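6-phosphogluconate dehydrogenase (Decarboxylating) (PDB 4E21) probably catalyses the NADP-dependent oxidative decarboxylation of 6-phosphogluconate to ribulose 5-phosphate, a step of the pentose phosphate pathway. Local coordinates at residues B[120-125]-B[134-139]; B[165-170]-B[195-200]; B[267-270]-B[274-277]; B[153-158]-B[208-213]; B[26-31]-B[73-78]. One frame throughout, in Å; residues are numbered along the deposited sequence.

Overall arrangement
Contact 5 comes first along the chain: it closes the loop from strand 24-28 to helix 72-78 at the start of the nucleotide-binding domain. Contact 1 follows in series, closing the short connection from helix 119-130 to strand 135-142 further across the same sheet. Contact 4 then opens on the neighbouring strand 153-157, and contact 2 is nested within its loop, packing helix 167-173 on strand 197-201 before helix 205-232 brings contact 4 to its close. No two contacts cross. Contact 3 closes a short loop between helix 262-269 and the residues leading to helix 278-289; it and contacts 1, 2 and 4 all touch the second subunit.

Contact 1: B[120-125]-B[134-139]; sequences QDDIRR and ITYVDV
Tyr-136 and Arg-125 meet over one face of the phenol ring, where Arg-125 CB makes a CH-pi contact 4.1 Å from the ring centroid and 25° off its normal. Arg-125 CD lies 3.6 Å from Tyr-136 OH. The chain is extended from CG to NE, which carries the guanidinium past the ring to its salt bridge with Asp-95; a long aliphatic shaft suits that double task. At the ring edge, near its plane, Asp-122 OD1 comes within 3.9 Å of Tyr-136 CE2. The two segments belong to a beta-alpha-beta unit of the nucleotide-binding domain, in which helix 119-130 links strands 110-113 and 135-142 and here runs nearly antiparallel to the second. One helical turn before Arg-125, the carboxylate of Asp-122 stacks on that of Asp-138, the planes 14° apart, and Asp-122 OD2 lies 4.0 Å from Asp-138 OD2. Asp-138 OD1 is hydrogen-bonded to Gly-204 N and its OD2 to His-207 N, while Asp-122 OD2 pairs with His-207 ND1; these partners probably offset the like charges. With an alanine in place of Tyr-136, Arg-125 CB would probably lose its aromatic floor and a gap would open between helix and strand.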
# COMPACT_ATOMS: atom_id res chain seq x y z
N GLN B 120 9.21 -5.26 24.93
CA GLN B 120 8.58 -6.28 25.79
C GLN B 120 9.62 -7.05 26.63
O GLN B 120 9.33 -7.47 27.76
CB GLN B 120 7.67 -7.22 25.00
CG GLN B 120 6.32 -6.58 24.68
CD GLN B 120 5.57 -7.21 23.49
OE1 GLN B 120 5.74 -8.39 23.17
NE2 GLN B 120 4.72 -6.42 22.84
N ASP B 121 10.83 -7.19 26.09
CA ASP B 121 11.93 -7.77 26.84
C ASP B 121 12.44 -6.84 27.95
O ASP B 121 12.88 -7.31 28.99
CB ASP B 121 13.10 -8.16 25.93
CG ASP B 121 12.77 -9.30 24.98
OD1 ASP B 121 12.12 -10.28 25.41
OD2 ASP B 121 13.18 -9.22 23.81
N ASP B 122 12.42 -5.52 27.74
CA ASP B 122 12.80 -4.58 28.80
C ASP B 122 11.84 -4.68 29.98
O ASP B 122 12.26 -4.61 31.16
CB ASP B 122 12.77 -3.15 28.31
CG ASP B 122 13.74 -2.90 27.18
OD1 ASP B 122 14.91 -3.36 27.24
OD2 ASP B 122 13.33 -2.22 26.22
N ILE B 123 10.56 -4.83 29.67
CA ILE B 123 9.56 -4.98 30.71
C ILE B 123 9.84 -6.20 31.61
O ILE B 123 9.80 -6.10 32.84
CB ILE B 123 8.14 -5.05 30.15
CG1 ILE B 123 7.75 -3.69 29.54
CG2 ILE B 123 7.16 -5.42 31.25
CD1 ILE B 123 6.46 -3.74 28.76
N ARG B 124 10.15 -7.34 30.99
CA ARG B 124 10.45 -8.54 31.75
C ARG B 124 11.75 -8.37 32.52
O ARG B 124 11.82 -8.61 33.73
CB ARG B 124 10.53 -9.76 30.84
CG ARG B 124 11.31 -10.89 31.47
CD ARG B 124 11.43 -12.11 30.59
NE ARG B 124 12.06 -11.83 29.31
CZ ARG B 124 13.37 -11.92 29.09
NH1 ARG B 124 14.20 -12.27 30.05
NH2 ARG B 124 13.84 -11.67 27.89
N ARG B 125 12.79 -7.96 31.80
CA ARG B 125 14.10 -7.77 32.40
C ARG B 125 14.06 -6.79 33.57
O ARG B 125 14.73 -7.00 34.57
CB ARG B 125 15.11 -7.30 31.35
CG ARG B 125 15.55 -8.41 30.42
CD ARG B 125 16.31 -7.87 29.24
NE ARG B 125 16.56 -8.91 28.26
CZ ARG B 125 16.76 -8.72 26.95
NH1 ARG B 125 16.73 -7.50 26.42
NH2 ARG B 125 16.98 -9.76 26.16
N ILE B 134 17.99 -3.80 41.82
CA ILE B 134 18.72 -3.16 40.72
C ILE B 134 17.78 -2.48 39.71
O ILE B 134 16.82 -3.07 39.24
CB ILE B 134 19.61 -4.17 39.99
CG1 ILE B 134 20.72 -4.64 40.94
CG2 ILE B 134 20.21 -3.54 38.73
CD1 ILE B 134 21.42 -5.90 40.50
N THR B 135 18.08 -1.23 39.38
CA THR B 135 17.21 -0.48 38.50
C THR B 135 17.62 -0.64 37.04
O THR B 135 18.75 -0.34 36.65
CB THR B 135 17.06 0.99 38.93
OG1 THR B 135 16.63 1.04 40.30
CG2 THR B 135 16.01 1.67 38.08
N TYR B 136 16.69 -1.16 36.24
CA TYR B 136 16.97 -1.44 34.83
C TYR B 136 16.41 -0.35 33.90
O TYR B 136 15.20 -0.12 33.86
CB TYR B 136 16.41 -2.81 34.46
CG TYR B 136 16.89 -3.35 33.12
CD1 TYR B 136 18.17 -3.90 32.98
CD2 TYR B 136 16.06 -3.33 31.99
CE1 TYR B 136 18.60 -4.41 31.77
CE2 TYR B 136 16.50 -3.84 30.78
CZ TYR B 136 17.77 -4.38 30.68
OH TYR B 136 18.21 -4.88 29.48
N VAL B 137 17.31 0.30 33.15
CA VAL B 137 16.97 1.43 32.29
C VAL B 137 17.17 1.12 30.79
O VAL B 137 18.24 0.66 30.39
CB VAL B 137 17.79 2.67 32.68
CG1 VAL B 137 17.40 3.86 31.83
CG2 VAL B 137 17.57 2.98 34.15
N ASP B 138 16.13 1.34 29.99
CA ASP B 138 16.23 1.14 28.54
C ASP B 138 16.49 2.45 27.80
O ASP B 138 15.83 3.46 28.04
CB ASP B 138 15.02 0.38 27.95
CG ASP B 138 13.67 1.02 28.29
OD1 ASP B 138 13.21 0.91 29.44
OD2 ASP B 138 13.06 1.62 27.39
N VAL B 139 17.49 2.44 26.94
CA VAL B 139 17.79 3.62 26.15
C VAL B 139 17.81 3.25 24.67
O VAL B 139 18.59 2.40 24.24
CB VAL B 139 19.13 4.30 26.56
CG1 VAL B 139 19.48 5.44 25.60
CG2 VAL B 139 19.04 4.83 27.98

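Contact 2: B[165-170]-B[195-200]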
# COMPACT_ATOMS: atom_id res chain seq x y z
N ARG B 165 19.19 10.22 38.44
CA ARG B 165 20.57 9.93 38.80
C ARG B 165 21.45 9.91 37.55
O ARG B 165 22.62 10.28 37.60
CB ARG B 165 20.68 8.59 39.56
CG ARG B 165 20.40 8.69 41.07
CD ARG B 165 20.99 7.50 41.86
NE ARG B 165 20.11 6.33 41.89
CZ ARG B 165 20.54 5.07 41.99
NH1 ARG B 165 21.84 4.80 42.06
NH2 ARG B 165 19.66 4.07 42.00
N LEU B 166 20.89 9.49 36.42
CA LEU B 166 21.68 9.34 35.21
C LEU B 166 21.83 10.64 34.41
O LEU B 166 22.54 10.67 33.40
CB LEU B 166 21.10 8.23 34.33
CG LEU B 166 21.29 6.78 34.81
CD1 LEU B 166 20.46 5.84 33.95
CD2 LEU B 166 22.77 6.39 34.78
N ASP B 167 21.16 11.70 34.85
CA ASP B 167 21.12 12.95 34.06
C ASP B 167 22.46 13.44 33.50
O ASP B 167 22.51 13.85 32.34
CB ASP B 167 20.43 14.07 34.83
CG ASP B 167 19.79 15.09 33.90
OD1 ASP B 167 18.94 14.70 33.06
OD2 ASP B 167 20.14 16.28 34.01
N PRO B 168 23.54 13.42 34.30
CA PRO B 168 24.84 13.90 33.78
C PRO B 168 25.38 13.07 32.62
O PRO B 168 26.07 13.58 31.73
CB PRO B 168 25.77 13.79 34.99
CG PRO B 168 24.87 13.86 36.16
CD PRO B 168 23.61 13.13 35.74
N VAL B 169 25.09 11.77 32.63
CA VAL B 169 25.53 10.89 31.56
C VAL B 169 24.76 11.20 30.28
O VAL B 169 25.33 11.19 29.19
CB VAL B 169 25.38 9.41 31.94
CG1 VAL B 169 25.64 8.53 30.72
CG2 VAL B 169 26.33 9.07 33.09
N PHE B 170 23.47 11.47 30.41
CA PHE B 170 22.64 11.76 29.24
C PHE B 170 23.00 13.12 28.63
O PHE B 170 23.17 13.23 27.41
CB PHE B 170 21.16 11.72 29.60
CG PHE B 170 20.67 10.37 29.99
CD1 PHE B 170 21.17 9.24 29.36
CD2 PHE B 170 19.71 10.22 30.98
CE1 PHE B 170 20.72 7.98 29.72
CE2 PHE B 170 19.25 8.97 31.32
CZ PHE B 170 19.76 7.85 30.70
N LEU B 195 17.24 19.22 24.63
CA LEU B 195 18.66 18.88 24.73
C LEU B 195 18.99 17.67 23.84
O LEU B 195 20.17 17.38 23.58
CB LEU B 195 19.04 18.59 26.19
CG LEU B 195 19.42 19.73 27.16
CD1 LEU B 195 18.53 20.91 27.01
CD2 LEU B 195 19.39 19.25 28.62
N GLY B 196 17.95 16.97 23.39
CA GLY B 196 18.13 15.76 22.61
C GLY B 196 18.13 14.46 23.42
O GLY B 196 18.59 13.43 22.94
N TYR B 197 17.59 14.50 24.63
CA TYR B 197 17.28 13.28 25.35
C TYR B 197 15.97 13.44 26.10
O TYR B 197 15.56 14.56 26.42
CB TYR B 197 18.43 12.83 26.28
CG TYR B 197 18.68 13.71 27.48
CD1 TYR B 197 19.40 14.90 27.35
CD2 TYR B 197 18.21 13.35 28.75
CE1 TYR B 197 19.64 15.72 28.45
CE2 TYR B 197 18.46 14.15 29.85
CZ TYR B 197 19.17 15.33 29.70
OH TYR B 197 19.41 16.12 30.79
N LEU B 198 15.30 12.33 26.36
CA LEU B 198 13.93 12.39 26.85
C LEU B 198 13.61 11.15 27.62
O LEU B 198 13.78 10.04 27.11
CB LEU B 198 12.95 12.45 25.69
CG LEU B 198 11.61 13.17 25.87
CD1 LEU B 198 10.50 12.50 25.02
CD2 LEU B 198 11.17 13.33 27.33
N HIS B 199 13.11 11.33 28.84
CA HIS B 199 12.58 10.22 29.62
C HIS B 199 11.16 10.00 29.12
O HIS B 199 10.27 10.81 29.36
CB HIS B 199 12.59 10.56 31.12
CG HIS B 199 12.09 9.45 31.98
ND1 HIS B 199 11.69 9.65 33.29
CD2 HIS B 199 11.91 8.13 31.73
CE1 HIS B 199 11.29 8.50 33.81
NE2 HIS B 199 11.42 7.56 32.88
N CYS B 200 10.97 8.90 28.39
CA CYS B 200 9.73 8.71 27.65
C CYS B 200 8.61 8.08 28.46
O CYS B 200 7.44 8.22 28.12
CB CYS B 200 10.02 7.86 26.42
SG CYS B 200 10.99 8.75 25.18
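The phenol ring of Tyr-197 is gripped in two ways, over a face by Phe-170 and at its rim by Asp-167. Phe-170 CB sits above the ring in a CH-pi contact, 3.7 Å from the centroid and displaced toward the rim nearest Tyr-197 CD2, which it approaches to 3.5 Å. The two aromatic rings themselves meet obliquely, planes 40° apart and centroids 5.8 Å apart, so the methylene rather than a ring stack carries the packing. With CG of Tyr-197 held between backbone N and carbonyl carbon (chi1 69°), the ring reaches out from the strand toward the start of the helix. There Tyr-197 OH donates to Asp-167 OD1 at 2.7 Å. Asp-167 OD1 lies at the ring edge, in its plane, while the hydroxyl meets it from above the carboxylate plane, 37° out. The other oxygen, Asp-167 OD2, forms a salt bridge with Arg-171 one turn along the same helix, which probably holds the acceptor in place. A phenylalanine instead of Tyr-197 would probably keep the packing on Phe-170 CB but leave Asp-167 OD1 without its hydroxyl partner. Phe-170 continues onto Leu-154 and Ile-156 of strand 153-157. Helix 167-173 packs on one face of the mixed sheet, as helices do in alpha/beta folds, with Tyr-197 and Phe-170 filling its interface with strand 197-201, one of the two outermost within this chain.

Contact 3: B[267-270]-B[274-277]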
# COMPACT_ATOMS: atom_id res chain seq x y z
N GLU B 267 20.31 18.08 -4.28
CA GLU B 267 21.03 19.24 -3.73
C GLU B 267 20.11 20.46 -3.66
O GLU B 267 20.01 21.09 -2.61
CB GLU B 267 22.28 19.58 -4.54
CG GLU B 267 23.03 20.77 -3.95
CD GLU B 267 23.58 20.48 -2.55
OE1 GLU B 267 23.97 19.33 -2.28
OE2 GLU B 267 23.62 21.40 -1.71
N VAL B 268 19.42 20.79 -4.76
CA VAL B 268 18.55 21.98 -4.79
C VAL B 268 17.40 21.93 -3.78
O VAL B 268 16.98 22.97 -3.26
CB VAL B 268 18.00 22.30 -6.22
CG1 VAL B 268 16.71 21.54 -6.50
CG2 VAL B 268 17.74 23.78 -6.34
N TRP B 269 16.88 20.73 -3.52
CA TRP B 269 15.85 20.57 -2.49
C TRP B 269 16.31 20.87 -1.04
O TRP B 269 15.47 21.10 -0.18
CB TRP B 269 15.22 19.18 -2.53
CG TRP B 269 14.32 18.93 -3.71
CD1 TRP B 269 13.68 19.86 -4.50
CD2 TRP B 269 13.91 17.65 -4.21
NE1 TRP B 269 12.92 19.23 -5.46
CE2 TRP B 269 13.04 17.87 -5.30
CE3 TRP B 269 14.20 16.33 -3.84
CZ2 TRP B 269 12.46 16.82 -6.03
CZ3 TRP B 269 13.63 15.29 -4.57
CH2 TRP B 269 12.76 15.55 -5.64
N ARG B 270 17.62 20.89 -0.78
CA ARG B 270 18.12 21.15 0.57
C ARG B 270 17.89 22.59 1.02
O ARG B 270 17.92 22.88 2.22
CB ARG B 270 19.61 20.83 0.70
CG ARG B 270 19.99 19.47 0.19
CD ARG B 270 21.45 19.19 0.41
NE ARG B 270 21.83 19.42 1.81
CZ ARG B 270 22.77 20.28 2.19
NH1 ARG B 270 23.44 20.98 1.28
NH2 ARG B 270 23.05 20.45 3.48
N VAL B 274 10.05 22.00 0.91
CA VAL B 274 9.31 21.51 2.06
C VAL B 274 9.98 20.23 2.59
O VAL B 274 9.77 19.83 3.74
CB VAL B 274 7.84 21.23 1.69
CG1 VAL B 274 7.09 20.70 2.86
CG2 VAL B 274 7.17 22.49 1.19
N ILE B 275 10.81 19.62 1.76
CA ILE B 275 11.28 18.28 2.09
C ILE B 275 12.76 18.19 2.46
O ILE B 275 13.38 17.14 2.31
CB ILE B 275 10.96 17.31 0.92
CG1 ILE B 275 11.77 17.67 -0.32
CG2 ILE B 275 9.46 17.38 0.58
CD1 ILE B 275 11.44 16.82 -1.52
N SER B 276 13.34 19.28 2.94
CA SER B 276 14.73 19.18 3.38
C SER B 276 14.71 18.38 4.67
O SER B 276 13.74 18.44 5.43
CB SER B 276 15.37 20.54 3.59
OG SER B 276 14.57 21.31 4.44
N SER B 277 15.76 17.60 4.89
CA SER B 277 15.86 16.76 6.06
C SER B 277 17.24 16.14 6.05
O SER B 277 17.99 16.27 5.07
CB SER B 277 14.82 15.64 6.01
OG SER B 277 15.18 14.69 5.02
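Ile-275 lays its terminal methyl on the indole of Trp-269. CD1 of the isoleucine, Ile-275, is 3.6 Å from Trp-269 CE3 and stands over one face of the six-membered ring, 3.9 Å from its centroid and 23° off the normal, a CH-pi contact on the benzo half. The branch can reach it because Ile-275 CG1 lies between backbone N and carbonyl carbon (chi1 66°) and the chain then runs straight on to CD1. Beside this pair, Ser-276 CB rests against the carbonyl groups of Trp-269 and Arg-270, 3.7 Å from Arg-270 O and 3.8 Å from Trp-269 O; a small side chain suits such close backbone packing. Around that core the loop is pinned by polar bonds. Trp-269 O accepts from Ser-273 OG, while Ile-275 O is paired with the hydroxyl of Tyr-224, and Ser-277 caps the next helix, 278-289, through its OG. Within the first segment, Arg-270 NH1 forms a salt bridge with Glu-267 OE2 at 3.0 Å, in the guanidinium plane, and Arg-270 NE is bridged to Asp-281. The Trp-269 ring also meets His-213 of the second subunit edge-to-face. No hydrogen bond joins the segments directly: apolar packing of Ile-275 on Trp-269 and van der Waals contact of Ser-276 CB with two carbonyl oxygens do the work, and the polar partners round them probably help to fix the course of the loop.

Contact 4: B[153-158]-B[208-213]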
# COMPACT_ATOMS: atom_id res chain seq x y z
N CYS B 153 20.68 11.18 19.92
CA CYS B 153 19.32 11.37 20.41
C CYS B 153 18.99 10.16 21.29
O CYS B 153 19.19 9.03 20.86
CB CYS B 153 18.33 11.44 19.24
SG CYS B 153 16.66 11.69 19.82
N LEU B 154 18.49 10.41 22.49
CA LEU B 154 18.30 9.36 23.51
C LEU B 154 16.86 9.29 23.99
O LEU B 154 16.29 10.29 24.45
CB LEU B 154 19.21 9.58 24.72
CG LEU B 154 20.71 9.59 24.43
CD1 LEU B 154 21.51 9.74 25.73
CD2 LEU B 154 21.11 8.33 23.71
N MSE B 155 16.29 8.11 23.89
CA MSE B 155 14.92 7.89 24.29
C MSE B 155 14.95 6.87 25.43
O MSE B 155 15.38 5.72 25.25
CB MSE B 155 14.10 7.41 23.09
CG MSE B 155 13.98 8.47 21.97
SE MSE B 155 14.00 7.63 20.22
CE MSE B 155 15.87 7.92 19.72
N ILE B 156 14.50 7.31 26.60
CA ILE B 156 14.81 6.65 27.87
C ILE B 156 13.55 6.16 28.58
O ILE B 156 12.60 6.92 28.76
CB ILE B 156 15.59 7.62 28.78
CG1 ILE B 156 16.74 8.27 28.00
CG2 ILE B 156 16.09 6.90 30.04
CD1 ILE B 156 17.30 9.55 28.65
N GLY B 157 13.54 4.88 28.94
CA GLY B 157 12.47 4.32 29.75
C GLY B 157 12.97 3.75 31.08
O GLY B 157 14.11 3.27 31.17
N GLY B 158 12.13 3.79 32.11
CA GLY B 158 12.49 3.21 33.40
C GLY B 158 12.11 4.11 34.56
O GLY B 158 11.44 5.11 34.36
N PHE B 208 10.44 1.50 23.02
CA PHE B 208 9.19 1.59 22.28
C PHE B 208 9.24 2.79 21.32
O PHE B 208 8.92 2.69 20.13
CB PHE B 208 7.99 1.71 23.21
CG PHE B 208 6.66 1.58 22.50
CD1 PHE B 208 6.16 2.62 21.72
CD2 PHE B 208 5.90 0.43 22.63
CE1 PHE B 208 4.94 2.51 21.06
CE2 PHE B 208 4.66 0.31 21.98
CZ PHE B 208 4.19 1.36 21.19
N VAL B 209 9.65 3.94 21.84
CA VAL B 209 9.73 5.12 21.02
C VAL B 209 10.84 5.03 19.97
O VAL B 209 10.68 5.51 18.86
CB VAL B 209 9.85 6.41 21.86
CG1 VAL B 209 10.09 7.63 20.95
CG2 VAL B 209 8.58 6.60 22.70
N LYS B 210 11.97 4.40 20.31
CA LYS B 210 13.06 4.27 19.34
C LYS B 210 12.63 3.37 18.16
O LYS B 210 12.98 3.61 17.01
CB LYS B 210 14.32 3.72 20.02
CG LYS B 210 15.30 3.05 19.07
CD LYS B 210 16.10 4.07 18.29
CE LYS B 210 16.84 3.43 17.12
NZ LYS B 210 17.80 2.40 17.59
N MSE B 211 11.88 2.33 18.49
CA MSE B 211 11.33 1.41 17.50
C MSE B 211 10.51 2.16 16.42
O MSE B 211 10.71 1.95 15.22
CB MSE B 211 10.48 0.35 18.24
CG MSE B 211 9.42 -0.36 17.46
SE MSE B 211 8.35 -1.60 18.56
CE MSE B 211 7.06 -0.37 19.35
N VAL B 212 9.62 3.05 16.86
CA VAL B 212 8.72 3.76 15.97
C VAL B 212 9.50 4.80 15.16
O VAL B 212 9.26 4.98 13.97
CB VAL B 212 7.58 4.41 16.79
CG1 VAL B 212 6.67 5.30 15.90
CG2 VAL B 212 6.75 3.34 17.51
N HIS B 213 10.47 5.45 15.81
CA HIS B 213 11.45 6.28 15.13
C HIS B 213 12.05 5.57 13.93
O HIS B 213 12.17 6.14 12.86
CB HIS B 213 12.54 6.67 16.12
CG HIS B 213 13.80 7.18 15.50
ND1 HIS B 213 14.74 6.35 14.93
CD2 HIS B 213 14.30 8.44 15.41
CE1 HIS B 213 15.76 7.07 14.50
NE2 HIS B 213 15.52 8.34 14.78
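Met-155, deposited as selenomethionine, reaches from strand 153-157 of the nucleotide-binding sheet to the long helix 205-232 of the C-terminal, helical part; the contact thus packs one domain against the other. Its interactions are almost wholly van der Waals. The chain bends at its second and third torsions, which brings Met-155 SE in against the helix, 4.0 Å from Val-209 CG1 and 3.9 Å from Lys-210 CB. The flexible, unbranched chain of a methionine suits this, since it can fit the surface between a branched valine and the root of a lysine. The second kind of interaction is Met-aromatic, with selenium in place of sulfur: Met-155 SE lies 5.3 Å from the centroid of the His-213 ring, an oblique approach 37° off the normal. That histidine and Met-155 both also meet Trp-269 of the second subunit, so the junction borders the subunit interface. The far end of Lys-210 makes weak hydrogen bonds through NZ to Asn-116 and Thr-141, leaving its aliphatic part to the packing; a methylpentanediol about 6 Å from its side chain, probably from the crystallisation liquor, may mark a pocket. The shortest approach is made to backbone: Met-155 SE lies 3.6 Å from Lys-210 CA.

Contact 5: B[26-31]-B[73-78]; sequences GMIGLG and EEFCAK
Gly-26, the first residue of the segment, receives the tip of Phe-75 almost on its backbone: Phe-75 CZ is 3.5 Å from Gly-26 CA. The lack of a side chain is what permits this, for a beta carbon on the residue would lie only 2.5 Å from Phe-75 CZ, a clash. The ring gets there because Phe-75 CG is anti to its backbone N (chi1 179°), which carries the ring from helix 72-78 to the strand. At Met-27, a selenomethionine, the contact is with the main chain: Met-27 N lies at the edge of the ring, near its plane, 3.8 Å from Phe-75 CZ, while its side chain starts away from the helix and packs on Trp-86 and Met-88. Ile-28 meets the ring from over one face. Ile-28 CG1 makes a CH-pi contact 4.1 Å from the centroid of the Phe-75 ring and 28° off the normal, and Ile-28 CD1 adds a second touch, 3.9 Å from Phe-75 CE2; the long CG1-CD1 arm of an isoleucine suits this cover. Beyond it the strand gives way to a turn. Gly-29 has a positive phi of 102°, at which a beta carbon would collide with the carbonyl O of Ile-28, and Leu-30 gives its N-H to Asp-52. Gly-31 then takes the N-cap position of helix 32-43. This strand, glycine turn and helix match the GxGxxG pattern of Rossmann-type dinucleotide-binding domains, consistent with the NADP binding expected of the family, and Phe-75 packs helix 72-78 onto the sheet just before that turn.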
# COMPACT_ATOMS: atom_id res chain seq x y z
N GLY B 26 30.57 2.07 33.63
CA GLY B 26 31.12 0.88 33.01
C GLY B 26 30.39 0.68 31.70
O GLY B 26 29.18 0.92 31.62
N MSE B 27 31.11 0.24 30.67
CA MSE B 27 30.52 0.02 29.36
C MSE B 27 30.87 -1.39 28.93
O MSE B 27 32.04 -1.76 28.90
CB MSE B 27 31.11 1.01 28.36
CG MSE B 27 30.70 0.81 26.91
SE MSE B 27 28.83 1.22 26.56
CE MSE B 27 28.32 -0.57 26.21
N ILE B 28 29.85 -2.19 28.61
CA ILE B 28 30.11 -3.52 28.08
C ILE B 28 29.64 -3.57 26.64
O ILE B 28 28.51 -3.19 26.35
CB ILE B 28 29.34 -4.62 28.84
CG1 ILE B 28 29.79 -4.71 30.30
CG2 ILE B 28 29.50 -5.96 28.14
CD1 ILE B 28 28.98 -5.73 31.11
N GLY B 29 30.48 -4.09 25.75
CA GLY B 29 30.17 -4.10 24.33
C GLY B 29 30.93 -2.97 23.66
O GLY B 29 30.53 -1.80 23.74
N LEU B 30 32.03 -3.32 23.01
CA LEU B 30 33.00 -2.33 22.57
C LEU B 30 33.11 -2.31 21.06
O LEU B 30 34.20 -2.13 20.50
CB LEU B 30 34.37 -2.60 23.20
CG LEU B 30 34.48 -2.56 24.72
CD1 LEU B 30 35.93 -2.54 25.10
CD2 LEU B 30 33.77 -1.35 25.30
N GLY B 31 31.97 -2.52 20.40
CA GLY B 31 31.86 -2.26 18.98
C GLY B 31 31.85 -0.76 18.72
O GLY B 31 32.04 0.05 19.64
N GLU B 73 34.22 -10.25 36.32
CA GLU B 73 34.56 -10.09 37.74
C GLU B 73 35.38 -8.84 38.03
O GLU B 73 35.00 -8.02 38.87
CB GLU B 73 35.28 -11.34 38.27
CG GLU B 73 34.35 -12.53 38.50
CD GLU B 73 34.02 -13.28 37.21
OE1 GLU B 73 34.53 -12.89 36.14
OE2 GLU B 73 33.24 -14.27 37.28
N GLU B 74 36.51 -8.69 37.33
CA GLU B 74 37.32 -7.48 37.48
C GLU B 74 36.52 -6.23 37.10
O GLU B 74 36.68 -5.16 37.72
CB GLU B 74 38.58 -7.55 36.61
CG GLU B 74 39.53 -6.40 36.92
CD GLU B 74 40.58 -6.18 35.85
OE1 GLU B 74 40.74 -7.08 34.99
OE2 GLU B 74 41.23 -5.11 35.88
N PHE B 75 35.69 -6.35 36.08
CA PHE B 75 34.83 -5.26 35.67
C PHE B 75 33.98 -4.78 36.85
O PHE B 75 34.04 -3.62 37.24
CB PHE B 75 33.95 -5.69 34.50
CG PHE B 75 33.01 -4.64 34.02
CD1 PHE B 75 33.46 -3.59 33.21
CD2 PHE B 75 31.66 -4.69 34.35
CE1 PHE B 75 32.59 -2.61 32.74
CE2 PHE B 75 30.77 -3.71 33.88
CZ PHE B 75 31.24 -2.66 33.08
N CYS B 76 33.18 -5.67 37.43
CA CYS B 76 32.33 -5.26 38.55
C CYS B 76 33.15 -4.80 39.75
O CYS B 76 32.77 -3.84 40.45
CB CYS B 76 31.40 -6.39 38.94
SG CYS B 76 30.22 -6.72 37.65
N ALA B 77 34.27 -5.48 39.96
CA ALA B 77 35.19 -5.14 41.03
C ALA B 77 35.66 -3.68 40.92
O ALA B 77 35.77 -2.98 41.94
CB ALA B 77 36.38 -6.07 40.99
N LYS B 78 35.91 -3.24 39.68
CA LYS B 78 36.49 -1.93 39.42
C LYS B 78 35.46 -0.81 39.50
O LYS B 78 35.83 0.37 39.57
CB LYS B 78 37.14 -1.91 38.05
CG LYS B 78 38.47 -2.59 37.96
CD LYS B 78 39.14 -2.26 36.64
CE LYS B 78 40.66 -2.37 36.73
NZ LYS B 78 41.29 -1.76 35.51